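PDB 7BVE: integral membrane indolylacetylinositol arabinosyltransferase EmbC from Mycolicibacterium smegmatis, which probably transfers arabinose units at the cell membrane to build the arabinan polymer of the mycobacterial cell wall. Local coordinates for residues 264-272 with 328-339. Numbering follows the deposited sequence.
Sequences SAMLVWWHF and VWMRFPTLLMGL
Helix 264-272 and helix 332-339 run almost antiparallel at 163°, their axes 10.6 Å apart at closest approach, and H271 and L335 face each other across the interface. This is a helix pair in the membrane part of a GT-C-type glycosyltransferase, with 264-272 in a predicted transmembrane helix. H271 gives the largest contact of any residue here, 136 Å² of its surface being buried against 328-339. Its CG stands anti to the backbone N, which carries the imidazole across to the start of the partner helix. There the ring is sandwiched: L335 CD2 makes a CH-pi contact over one face, 4.2 Å from the ring centroid and close to its normal, while the R331 guanidinium stacks on the opposite face, planes 29° apart. At the ring edge, NE2 gives a weak hydrogen bond to V328 O at 3.4 Å.

R331 sits at the N-cap position of 332-339. Besides stacking, its guanidinium is held by S327, through NE, and more weakly by N380, through NH1. Toward the start of 264-272 and the end of 332-339 the packing turns apolar: L335 CD1 lies 4.1 Å from L267 CB, and L267 CD1 meets L339 CD2 at 3.8 Å as the two leucines slide past each other beside G338. W375 of helix 361-378 also touches L267. At the last turn of 264-272, R331 NH2 donates to H271 O at 3.0 Å, nearly straight (166°) and in the guanidinium plane.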
ATOM      1  N   SER A 264      -4.614   2.450 -38.054  1.00 15.07           N
ATOM      2  CA  SER A 264      -4.906   1.076 -38.450  1.00 15.07           C
ATOM      3  C   SER A 264      -3.654   0.211 -38.470  1.00 15.07           C
ATOM      4  O   SER A 264      -3.695  -0.951 -38.049  1.00 15.07           O
ATOM      5  CB  SER A 264      -5.570   1.068 -39.820  1.00 15.07           C
ATOM      6  OG  SER A 264      -6.795   1.771 -39.779  1.00 15.07           O
ATOM      7  N   ALA A 265      -2.529   0.764 -38.933  1.00 15.07           N
ATOM      8  CA  ALA A 265      -1.279   0.011 -38.953  1.00 15.07           C
ATOM      9  C   ALA A 265      -0.785  -0.296 -37.549  1.00 15.07           C
ATOM     10  O   ALA A 265      -0.311  -1.409 -37.287  1.00 15.07           O
ATOM     11  CB  ALA A 265      -0.218   0.782 -39.728  1.00 15.07           C
ATOM     12  N   MET A 266      -0.897   0.670 -36.630  1.00 15.07           N
ATOM     13  CA  MET A 266      -0.471   0.428 -35.251  1.00 15.07           C
ATOM     14  C   MET A 266      -1.342  -0.628 -34.583  1.00 15.07           C
ATOM     15  O   MET A 266      -0.833  -1.477 -33.846  1.00 15.07           O
ATOM     16  CB  MET A 266      -0.505   1.720 -34.433  1.00 15.07           C
ATOM     17  CG  MET A 266       0.348   2.851 -34.966  1.00 15.07           C
ATOM     18  SD  MET A 266       2.115   2.600 -35.043  1.00 15.07           S
ATOM     19  CE  MET A 266       2.524   2.892 -33.340  1.00 15.07           C
ATOM     20  N   LEU A 267      -2.650  -0.622 -34.873  1.00 15.07           N
ATOM     21  CA  LEU A 267      -3.543  -1.623 -34.287  1.00 15.07           C
ATOM     22  C   LEU A 267      -3.273  -3.025 -34.821  1.00 15.07           C
ATOM     23  O   LEU A 267      -3.267  -3.988 -34.050  1.00 15.07           O
ATOM     24  CB  LEU A 267      -5.001  -1.248 -34.528  1.00 15.07           C
ATOM     25  CG  LEU A 267      -5.616  -0.105 -33.733  1.00 15.07           C
ATOM     26  CD1 LEU A 267      -6.968   0.216 -34.280  1.00 15.07           C
ATOM     27  CD2 LEU A 267      -5.742  -0.516 -32.310  1.00 15.07           C
ATOM     28  N   VAL A 268      -3.041  -3.166 -36.128  1.00 15.07           N
ATOM     29  CA  VAL A 268      -2.787  -4.491 -36.701  1.00 15.07           C
ATOM     30  C   VAL A 268      -1.441  -5.046 -36.222  1.00 15.07           C
ATOM     31  O   VAL A 268      -1.321  -6.227 -35.852  1.00 15.07           O
ATOM     32  CB  VAL A 268      -2.873  -4.422 -38.236  1.00 15.07           C
ATOM     33  CG1 VAL A 268      -2.456  -5.713 -38.869  1.00 15.07           C
ATOM     34  CG2 VAL A 268      -4.280  -4.113 -38.658  1.00 15.07           C
ATOM     35  N   TRP A 269      -0.418  -4.193 -36.165  1.00 15.07           N
ATOM     36  CA  TRP A 269       0.889  -4.668 -35.736  1.00 15.07           C
ATOM     37  C   TRP A 269       0.914  -4.979 -34.243  1.00 15.07           C
ATOM     38  O   TRP A 269       1.598  -5.912 -33.813  1.00 15.07           O
ATOM     39  CB  TRP A 269       1.945  -3.640 -36.128  1.00 15.07           C
ATOM     40  CG  TRP A 269       3.370  -4.016 -35.862  1.00 15.07           C
ATOM     41  CD1 TRP A 269       4.233  -3.379 -35.033  1.00 15.07           C
ATOM     42  CD2 TRP A 269       4.087  -5.131 -36.406  1.00 15.07           C
ATOM     43  NE1 TRP A 269       5.449  -4.003 -35.048  1.00 15.07           N
ATOM     44  CE2 TRP A 269       5.388  -5.075 -35.895  1.00 15.07           C
ATOM     45  CE3 TRP A 269       3.759  -6.158 -37.295  1.00 15.07           C
ATOM     46  CZ2 TRP A 269       6.349  -6.025 -36.206  1.00 15.07           C
ATOM     47  CZ3 TRP A 269       4.716  -7.086 -37.615  1.00 15.07           C
ATOM     48  CH2 TRP A 269       5.995  -7.015 -37.074  1.00 15.07           C
ATOM     49  N   TRP A 270       0.144  -4.252 -33.440  1.00 15.07           N
ATOM     50  CA  TRP A 270       0.021  -4.624 -32.039  1.00 15.07           C
ATOM     51  C   TRP A 270      -0.824  -5.875 -31.861  1.00 15.07           C
ATOM     52  O   TRP A 270      -0.678  -6.577 -30.860  1.00 15.07           O
ATOM     53  CB  TRP A 270      -0.582  -3.469 -31.262  1.00 15.07           C
ATOM     54  CG  TRP A 270      -0.691  -3.687 -29.817  1.00 15.07           C
ATOM     55  CD1 TRP A 270      -1.796  -4.058 -29.136  1.00 15.07           C
ATOM     56  CD2 TRP A 270       0.334  -3.501 -28.851  1.00 15.07           C
ATOM     57  NE1 TRP A 270      -1.526  -4.133 -27.801  1.00 15.07           N
ATOM     58  CE2 TRP A 270      -0.217  -3.795 -27.601  1.00 15.07           C
ATOM     59  CE3 TRP A 270       1.672  -3.120 -28.923  1.00 15.07           C
ATOM     60  CZ2 TRP A 270       0.515  -3.718 -26.435  1.00 15.07           C
ATOM     61  CZ3 TRP A 270       2.395  -3.048 -27.770  1.00 15.07           C
ATOM     62  CH2 TRP A 270       1.816  -3.336 -26.538  1.00 15.07           C
ATOM     63  N   HIS A 271      -1.729  -6.157 -32.798  1.00 15.07           N
ATOM     64  CA  HIS A 271      -2.457  -7.417 -32.752  1.00 15.07           C
ATOM     65  C   HIS A 271      -1.526  -8.597 -32.957  1.00 15.07           C
ATOM     66  O   HIS A 271      -1.740  -9.661 -32.374  1.00 15.07           O
ATOM     67  CB  HIS A 271      -3.559  -7.413 -33.807  1.00 15.07           C
ATOM     68  CG  HIS A 271      -4.432  -8.627 -33.789  1.00 15.07           C
ATOM     69  ND1 HIS A 271      -5.387  -8.842 -32.823  1.00 15.07           N
ATOM     70  CD2 HIS A 271      -4.514  -9.677 -34.637  1.00 15.07           C
ATOM     71  CE1 HIS A 271      -6.009  -9.978 -33.069  1.00 15.07           C
ATOM     72  NE2 HIS A 271      -5.498 -10.504 -34.164  1.00 15.07           N
ATOM     73  N   PHE A 272      -0.478  -8.430 -33.757  1.00 15.07           N
ATOM     74  CA  PHE A 272       0.471  -9.540 -33.891  1.00 15.07           C
ATOM     75  C   PHE A 272       1.562  -9.566 -32.816  1.00 15.07           C
ATOM     76  O   PHE A 272       1.646 -10.533 -32.057  1.00 15.07           O
ATOM     77  CB  PHE A 272       1.074  -9.550 -35.291  1.00 15.07           C
ATOM     78  CG  PHE A 272       0.122 -10.028 -36.324  1.00 15.07           C
ATOM     79  CD1 PHE A 272      -0.099 -11.375 -36.490  1.00 15.07           C
ATOM     80  CD2 PHE A 272      -0.582  -9.140 -37.106  1.00 15.07           C
ATOM     81  CE1 PHE A 272      -0.985 -11.831 -37.422  1.00 15.07           C
ATOM     82  CE2 PHE A 272      -1.470  -9.593 -38.043  1.00 15.07           C
ATOM     83  CZ  PHE A 272      -1.671 -10.941 -38.198  1.00 15.07           C
ATOM     84  N   VAL A 328      -4.590 -15.468 -32.502  1.00 15.07           N
ATOM     85  CA  VAL A 328      -4.870 -14.442 -33.504  1.00 15.07           C
ATOM     86  C   VAL A 328      -6.293 -14.571 -34.023  1.00 15.07           C
ATOM     87  O   VAL A 328      -6.835 -13.640 -34.621  1.00 15.07           O
ATOM     88  CB  VAL A 328      -3.845 -14.495 -34.650  1.00 15.07           C
ATOM     89  CG1 VAL A 328      -2.549 -13.900 -34.210  1.00 15.07           C
ATOM     90  CG2 VAL A 328      -3.622 -15.913 -35.093  1.00 15.07           C
ATOM     91  N   TRP A 329      -6.916 -15.727 -33.815  1.00 15.07           N
ATOM     92  CA  TRP A 329      -8.315 -15.860 -34.195  1.00 15.07           C
ATOM     93  C   TRP A 329      -9.239 -15.442 -33.066  1.00 15.07           C
ATOM     94  O   TRP A 329     -10.284 -14.835 -33.310  1.00 15.07           O
ATOM     95  CB  TRP A 329      -8.625 -17.285 -34.624  1.00 15.07           C
ATOM     96  CG  TRP A 329     -10.059 -17.471 -34.977  1.00 15.07           C
ATOM     97  CD1 TRP A 329     -11.001 -18.116 -34.244  1.00 15.07           C
ATOM     98  CD2 TRP A 329     -10.729 -16.970 -36.134  1.00 15.07           C
ATOM     99  NE1 TRP A 329     -12.210 -18.072 -34.879  1.00 15.07           N
ATOM    100  CE2 TRP A 329     -12.069 -17.369 -36.043  1.00 15.07           C
ATOM    101  CE3 TRP A 329     -10.322 -16.227 -37.242  1.00 15.07           C
ATOM    102  CZ2 TRP A 329     -13.001 -17.056 -37.018  1.00 15.07           C
ATOM    103  CZ3 TRP A 329     -11.247 -15.914 -38.199  1.00 15.07           C
ATOM    104  CH2 TRP A 329     -12.572 -16.326 -38.084  1.00 15.07           C
ATOM    105  N   MET A 330      -8.881 -15.759 -31.826  1.00 15.07           N
ATOM    106  CA  MET A 330      -9.783 -15.474 -30.723  1.00 15.07           C
ATOM    107  C   MET A 330      -9.844 -13.997 -30.374  1.00 15.07           C
ATOM    108  O   MET A 330     -10.867 -13.544 -29.859  1.00 15.07           O
ATOM    109  CB  MET A 330      -9.393 -16.283 -29.494  1.00 15.07           C
ATOM    110  CG  MET A 330      -9.634 -17.768 -29.627  1.00 15.07           C
ATOM    111  SD  MET A 330     -11.320 -18.169 -30.104  1.00 15.07           S
ATOM    112  CE  MET A 330     -12.235 -17.606 -28.688  1.00 15.07           C
ATOM    113  N   ARG A 331      -8.799 -13.233 -30.659  1.00 15.07           N
ATOM    114  CA  ARG A 331      -8.765 -11.816 -30.334  1.00 15.07           C
ATOM    115  C   ARG A 331      -9.096 -10.930 -31.520  1.00 15.07           C
ATOM    116  O   ARG A 331      -8.877  -9.724 -31.449  1.00 15.07           O
ATOM    117  CB  ARG A 331      -7.393 -11.442 -29.795  1.00 15.07           C
ATOM    118  CG  ARG A 331      -7.006 -12.138 -28.527  1.00 15.07           C
ATOM    119  CD  ARG A 331      -5.622 -11.720 -28.111  1.00 15.07           C
ATOM    120  NE  ARG A 331      -4.627 -12.145 -29.087  1.00 15.07           N
ATOM    121  CZ  ARG A 331      -3.879 -11.312 -29.794  1.00 15.07           C
ATOM    122  NH1 ARG A 331      -4.008 -10.015 -29.621  1.00 15.07           N
ATOM    123  NH2 ARG A 331      -3.004 -11.770 -30.665  1.00 15.07           N
ATOM    124  N   PHE A 332      -9.601 -11.496 -32.607  1.00 15.07           N
ATOM    125  CA  PHE A 332      -9.978 -10.724 -33.791  1.00 15.07           C
ATOM    126  C   PHE A 332     -11.229  -9.853 -33.636  1.00 15.07           C
ATOM    127  O   PHE A 332     -11.247  -8.754 -34.222  1.00 15.07           O
ATOM    128  CB  PHE A 332     -10.088 -11.706 -34.965  1.00 15.07           C
ATOM    129  CG  PHE A 332     -10.404 -11.060 -36.270  1.00 15.07           C
ATOM    130  CD1 PHE A 332      -9.507 -10.194 -36.857  1.00 15.07           C
ATOM    131  CD2 PHE A 332     -11.566 -11.371 -36.945  1.00 15.07           C
ATOM    132  CE1 PHE A 332      -9.787  -9.609 -38.070  1.00 15.07           C
ATOM    133  CE2 PHE A 332     -11.844 -10.792 -38.160  1.00 15.07           C
ATOM    134  CZ  PHE A 332     -10.954  -9.913 -38.722  1.00 15.07           C
ATOM    135  N   PRO A 333     -12.296 -10.250 -32.909  1.00 15.07           N
ATOM    136  CA  PRO A 333     -13.360  -9.269 -32.629  1.00 15.07           C
ATOM    137  C   PRO A 333     -12.915  -8.061 -31.830  1.00 15.07           C
ATOM    138  O   PRO A 333     -13.484  -6.982 -32.008  1.00 15.07           O
ATOM    139  CB  PRO A 333     -14.387 -10.095 -31.853  1.00 15.07           C
ATOM    140  CG  PRO A 333     -14.215 -11.419 -32.333  1.00 15.07           C
ATOM    141  CD  PRO A 333     -12.779 -11.602 -32.558  1.00 15.07           C
ATOM    142  N   THR A 334     -11.901  -8.197 -30.982  1.00 15.07           N
ATOM    143  CA  THR A 334     -11.361  -7.051 -30.259  1.00 15.07           C
ATOM    144  C   THR A 334     -10.648  -6.085 -31.205  1.00 15.07           C
ATOM    145  O   THR A 334     -10.720  -4.861 -31.033  1.00 15.07           O
ATOM    146  CB  THR A 334     -10.422  -7.560 -29.172  1.00 15.07           C
ATOM    147  OG1 THR A 334     -11.131  -8.486 -28.346  1.00 15.07           O
ATOM    148  CG2 THR A 334      -9.944  -6.445 -28.308  1.00 15.07           C
ATOM    149  N   LEU A 335      -9.993  -6.617 -32.235  1.00 15.07           N
ATOM    150  CA  LEU A 335      -9.400  -5.774 -33.266  1.00 15.07           C
ATOM    151  C   LEU A 335     -10.470  -5.027 -34.052  1.00 15.07           C
ATOM    152  O   LEU A 335     -10.311  -3.835 -34.360  1.00 15.07           O
ATOM    153  CB  LEU A 335      -8.550  -6.631 -34.199  1.00 15.07           C
ATOM    154  CG  LEU A 335      -7.814  -5.907 -35.319  1.00 15.07           C
ATOM    155  CD1 LEU A 335      -6.802  -4.972 -34.737  1.00 15.07           C
ATOM    156  CD2 LEU A 335      -7.165  -6.876 -36.266  1.00 15.07           C
ATOM    157  N   LEU A 336     -11.577  -5.705 -34.370  1.00 15.07           N
ATOM    158  CA  LEU A 336     -12.659  -5.028 -35.081  1.00 15.07           C
ATOM    159  C   LEU A 336     -13.336  -3.973 -34.212  1.00 15.07           C
ATOM    160  O   LEU A 336     -13.771  -2.934 -34.717  1.00 15.07           O
ATOM    161  CB  LEU A 336     -13.681  -6.040 -35.578  1.00 15.07           C
ATOM    162  CG  LEU A 336     -13.183  -7.023 -36.626  1.00 15.07           C
ATOM    163  CD1 LEU A 336     -14.285  -7.982 -36.991  1.00 15.07           C
ATOM    164  CD2 LEU A 336     -12.688  -6.292 -37.839  1.00 15.07           C
ATOM    165  N   MET A 337     -13.413  -4.209 -32.902  1.00 15.07           N
ATOM    166  CA  MET A 337     -13.969  -3.203 -32.003  1.00 15.07           C
ATOM    167  C   MET A 337     -13.062  -1.991 -31.887  1.00 15.07           C
ATOM    168  O   MET A 337     -13.551  -0.866 -31.791  1.00 15.07           O
ATOM    169  CB  MET A 337     -14.229  -3.798 -30.626  1.00 15.07           C
ATOM    170  CG  MET A 337     -15.386  -4.746 -30.599  1.00 15.07           C
ATOM    171  SD  MET A 337     -15.636  -5.504 -29.000  1.00 15.07           S
ATOM    172  CE  MET A 337     -16.906  -6.677 -29.432  1.00 15.07           C
ATOM    173  N   GLY A 338     -11.743  -2.191 -31.915  1.00 15.07           N
ATOM    174  CA  GLY A 338     -10.834  -1.052 -31.915  1.00 15.07           C
ATOM    175  C   GLY A 338     -10.921  -0.213 -33.172  1.00 15.07           C
ATOM    176  O   GLY A 338     -10.919   1.025 -33.108  1.00 15.07           O
ATOM    177  N   LEU A 339     -11.021  -0.872 -34.330  1.00 15.07           N
ATOM    178  CA  LEU A 339     -11.199  -0.145 -35.584  1.00 15.07           C
ATOM    179  C   LEU A 339     -12.517   0.621 -35.606  1.00 15.07           C
ATOM    180  O   LEU A 339     -12.542   1.803 -35.967  1.00 15.07           O
ATOM    181  CB  LEU A 339     -11.117  -1.108 -36.767  1.00 15.07           C
ATOM    182  CG  LEU A 339      -9.784  -1.794 -37.081  1.00 15.07           C
ATOM    183  CD1 LEU A 339      -9.926  -2.805 -38.192  1.00 15.07           C
ATOM    184  CD2 LEU A 339      -8.773  -0.765 -37.471  1.00 15.07           C
TER